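Local coordinates for protein ftsY (Mycoplasma mycoides, PDB 1ZU4) that acts as the receptor for the signal recognition particle, and is modelled here as its NG domain, a helical bundle joined to a P-loop-type domain, at residues Gln222-Ser226 and Ala227-Val231; Gly243-Gln246 and Ala247-Ser251. All blocks are in the same frame, centred on the assembly; numbering follows the deposited sequence.

Interaction 1: Gln222-Ser226 and Ala227-Val231; sequences QVEKS and APHEV
Glu224 and Ala227 are the two ends of a type I beta turn. Ala227 N donates to Glu224 O at 3.0 Å, the bond that closes the turn. On the same pair the methyl carbon Ala227 CB lies 3.7 Å from Glu224 CB. Glu224 CG stands beside its own backbone N (chi1 -74°), and the chain bends again at the next bond. The carboxylate then comes to the edge of the His229 ring, where Glu224 OE1 is 4.1 Å from His229 NE2. The two planes are steeply inclined, 69° apart. Each has a partner elsewhere: Glu224 OE2 accepts a hydrogen bond from Leu105 N, and His229 NE2 donates to Leu105 O. Both thus hold to the residue just before strand 106-111. Here the chain passes from helix 206-221 into strand 230-236, a helix-to-strand connection in the P-loop-type domain. Lys225 takes part mainly through its backbone. Water 1 lies 3.2 Å from Lys225 O and 3.0 Å from Ala227 O and is placed to donate to either, but more acceptors lie in reach than it has protons. Ala227 O also accepts from Gln221 NE2, so it is gripped from outside the turn as well. Ser226 places OG between its backbone N and carbonyl carbon (chi1 52°). From there Ser226 OG meets the His229 ring at its edge, in the ring plane, 3.3 Å from CE1. Ala227 CA lies over one face of the same ring, set off toward the rim. The peptide between Ala227 and Pro228 is cis. Across this bend two acceptors come close, Ser226 O lying 3.3 Å from Pro228 O, with no hydrogen bond between them.

Interaction 2: Gly243-Gln246 and Ala247-Ser251; sequences GVIQ and AEEFS
Gly243 O accepts from Ala247 N at 2.8 Å, the shortest hydrogen bond between 243-246 and 247-251. It is one of four consecutive i to i+4 bonds of an alpha helix. This is helix 241-250, the helix of a beta-alpha-beta unit between strands 230-236 and 258-262. The other three join Glu248 N to Val244 O, Glu249 N to Ile245 O and Phe250 N to Gln246 O. Ala247 CB also sits close to the first acceptor, 3.4 Å from Gly243 O. Its methyl group faces the sheet at Leu233 and Ile235, and it also touches Leu280 of helix 272-280. Val244 packs on that helix at Ile272 and Leu280.

The exposed side of the helix carries Ile245, Gln246 and Glu249. Glu249 CG stays beside its backbone N (chi1 -59°), and the chain runs extended beyond it. This lays Glu249 CG alongside the turn below, 3.3 Å from Ile245 O. The carboxylate ends over the gamma methyl of Ile245, with Glu249 OE2 3.6 Å from Ile245 CG2. Gln246 approaches the same oxygen more loosely, its NE2 4.0 Å from Glu249 OE2. The amide and carboxylate planes are turned 63° apart. Phe250 points its ring inward, against Leu233.

Toward the C-terminal end, Ala247 O accepts from Ser251 N and, weakly, from Phe250 N. Ser251 also folds its hydroxyl back onto the last turn, where Ser251 OG donates to Glu248 O at 2.7 Å.

In the fold
Interaction 1 and interaction 2 follow one another along the chain, at the two ends of a strand-to-helix passage. Residues 222-231 lead into strand 230-236. That strand runs through the sheet between strands 106-111 and 258-262, and helix 241-250, which holds interaction 2, comes next. The centres of the two contacts are about 24 Å apart, and their nearest atoms about 7 Å, so they do not touch. Strand 230-236 connects them: interaction 1 holds its first residues, and helix 241-250 packs on residues further along it. Phe250 also touches residues of a probable P-loop (Gly112, Gly117, Lys118, Thr119), in which backbone amides appear to hold a sulfate. One edge of interaction 2 thus reaches a probable anion site.

Interaction 1: Gln222-Ser226 and Ala227-Val231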
# COMPACT_ATOMS: atom_id res chain seq x y z
N GLN A 222 19.78 1.17 18.61
CA GLN A 222 21.07 1.65 19.15
C GLN A 222 21.61 2.80 18.31
O GLN A 222 22.40 3.61 18.81
CB GLN A 222 22.12 0.54 19.16
CG GLN A 222 21.85 -0.53 20.22
CD GLN A 222 22.90 -1.57 20.16
OE1 GLN A 222 24.07 -1.30 20.44
NE2 GLN A 222 22.52 -2.78 19.76
N VAL A 223 21.20 2.86 17.05
CA VAL A 223 21.68 3.92 16.15
C VAL A 223 20.64 5.07 15.98
O VAL A 223 21.00 6.26 15.86
CB VAL A 223 22.14 3.32 14.81
CG1 VAL A 223 22.71 4.34 13.96
CG2 VAL A 223 23.19 2.23 15.07
N GLU A 224 19.37 4.69 16.02
CA GLU A 224 18.25 5.56 15.65
C GLU A 224 17.13 5.14 16.58
O GLU A 224 16.47 4.14 16.36
CB GLU A 224 17.82 5.34 14.18
CG GLU A 224 18.75 5.90 13.06
CD GLU A 224 18.79 7.43 13.02
OE1 GLU A 224 17.94 8.09 13.65
OE2 GLU A 224 19.70 7.96 12.35
N LYS A 225 16.94 5.91 17.64
CA LYS A 225 16.05 5.53 18.74
C LYS A 225 14.60 5.33 18.30
O LYS A 225 13.94 4.45 18.76
CB LYS A 225 16.13 6.61 19.83
CG LYS A 225 17.45 6.62 20.61
CD LYS A 225 17.76 8.02 21.26
CE LYS A 225 19.19 8.06 21.85
NZ LYS A 225 19.54 9.35 22.56
N SER A 226 14.13 6.16 17.38
CA SER A 226 12.75 6.09 16.87
C SER A 226 12.59 5.09 15.68
O SER A 226 11.49 4.93 15.13
CB SER A 226 12.29 7.51 16.48
OG SER A 226 13.24 8.15 15.60
N ALA A 227 13.67 4.41 15.30
CA ALA A 227 13.57 3.36 14.25
C ALA A 227 12.88 2.08 14.77
O ALA A 227 12.82 1.86 15.99
CB ALA A 227 14.94 3.06 13.68
N PRO A 228 12.24 1.28 13.88
CA PRO A 228 11.99 1.53 12.45
C PRO A 228 11.04 2.72 12.33
O PRO A 228 10.03 2.82 13.07
CB PRO A 228 11.34 0.23 11.93
CG PRO A 228 10.76 -0.43 13.20
CD PRO A 228 11.62 0.02 14.36
N HIS A 229 11.38 3.62 11.44
CA HIS A 229 10.54 4.79 11.15
C HIS A 229 9.25 4.46 10.41
O HIS A 229 8.22 5.14 10.60
CB HIS A 229 11.38 5.80 10.37
CG HIS A 229 12.67 6.17 11.05
ND1 HIS A 229 12.72 6.76 12.29
CD2 HIS A 229 13.96 6.00 10.69
CE1 HIS A 229 13.98 6.95 12.65
NE2 HIS A 229 14.75 6.53 11.68
N GLU A 230 9.29 3.40 9.61
CA GLU A 230 8.11 2.78 9.04
C GLU A 230 8.28 1.26 9.03
O GLU A 230 9.39 0.75 8.88
CB GLU A 230 7.89 3.27 7.57
CG GLU A 230 7.66 4.84 7.45
CD GLU A 230 6.30 5.28 7.90
OE1 GLU A 230 5.37 4.44 8.06
OE2 GLU A 230 6.14 6.52 8.07
N VAL A 231 7.15 0.57 9.13
CA VAL A 231 7.04 -0.88 8.99
C VAL A 231 5.91 -1.05 7.98
O VAL A 231 4.73 -0.82 8.29
CB VAL A 231 6.71 -1.57 10.39
CG1 VAL A 231 6.59 -3.09 10.25
CG2 VAL A 231 7.78 -1.25 11.44
O HOH W 1 11.10 3.03 18.10

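Interaction 2: Gly243-Gln246 and Ala247-Ser251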
# COMPACT_ATOMS: atom_id res chain seq x y z
N GLY A 243 -7.12 -10.63 0.31
CA GLY A 243 -5.82 -10.07 0.65
C GLY A 243 -5.93 -9.13 1.83
O GLY A 243 -5.05 -9.08 2.67
N VAL A 244 -7.07 -8.42 1.90
CA VAL A 244 -7.36 -7.50 3.02
C VAL A 244 -7.46 -8.25 4.35
O VAL A 244 -6.86 -7.82 5.38
CB VAL A 244 -8.66 -6.67 2.73
CG1 VAL A 244 -8.99 -5.78 3.86
CG2 VAL A 244 -8.49 -5.83 1.45
N ILE A 245 -8.21 -9.35 4.35
CA ILE A 245 -8.34 -10.18 5.58
C ILE A 245 -6.98 -10.75 5.99
O ILE A 245 -6.59 -10.71 7.16
CB ILE A 245 -9.42 -11.28 5.38
CG1 ILE A 245 -10.81 -10.63 5.25
CG2 ILE A 245 -9.40 -12.36 6.50
CD1 ILE A 245 -11.79 -11.54 4.43
N GLN A 246 -6.22 -11.25 5.02
CA GLN A 246 -4.91 -11.79 5.31
C GLN A 246 -3.97 -10.70 5.85
O GLN A 246 -3.19 -10.99 6.77
CB GLN A 246 -4.30 -12.41 4.05
CG GLN A 246 -4.99 -13.68 3.64
CD GLN A 246 -4.27 -14.89 4.16
OE1 GLN A 246 -3.05 -14.97 4.02
NE2 GLN A 246 -5.01 -15.84 4.76
N ALA A 247 -4.05 -9.48 5.29
CA ALA A 247 -3.22 -8.37 5.76
C ALA A 247 -3.60 -8.03 7.21
O ALA A 247 -2.73 -7.80 8.00
CB ALA A 247 -3.36 -7.16 4.87
N GLU A 248 -4.90 -8.05 7.55
CA GLU A 248 -5.28 -7.89 8.96
C GLU A 248 -4.64 -8.94 9.89
O GLU A 248 -4.24 -8.64 11.01
CB GLU A 248 -6.81 -7.85 9.13
CG GLU A 248 -7.27 -7.68 10.63
CD GLU A 248 -6.92 -6.31 11.27
OE1 GLU A 248 -6.17 -5.51 10.69
OE2 GLU A 248 -7.39 -6.05 12.42
N GLU A 249 -4.57 -10.19 9.44
CA GLU A 249 -4.05 -11.23 10.32
C GLU A 249 -2.57 -10.95 10.53
O GLU A 249 -2.04 -11.19 11.60
CB GLU A 249 -4.29 -12.63 9.74
CG GLU A 249 -5.80 -12.98 9.49
CD GLU A 249 -6.00 -14.36 8.85
OE1 GLU A 249 -5.25 -15.31 9.19
OE2 GLU A 249 -6.93 -14.50 8.03
N PHE A 250 -1.89 -10.43 9.51
CA PHE A 250 -0.46 -10.19 9.64
C PHE A 250 -0.21 -9.01 10.58
O PHE A 250 0.80 -8.96 11.24
CB PHE A 250 0.19 -9.92 8.28
CG PHE A 250 1.67 -10.14 8.29
CD1 PHE A 250 2.21 -11.38 7.96
CD2 PHE A 250 2.53 -9.13 8.71
CE1 PHE A 250 3.57 -11.61 8.03
CE2 PHE A 250 3.89 -9.36 8.79
CZ PHE A 250 4.42 -10.59 8.43
N SER A 251 -1.13 -8.04 10.58
CA SER A 251 -0.99 -6.90 11.47
C SER A 251 -0.86 -7.26 12.95
O SER A 251 -0.60 -6.36 13.75
CB SER A 251 -2.10 -5.85 11.23
OG SER A 251 -3.31 -6.20 11.86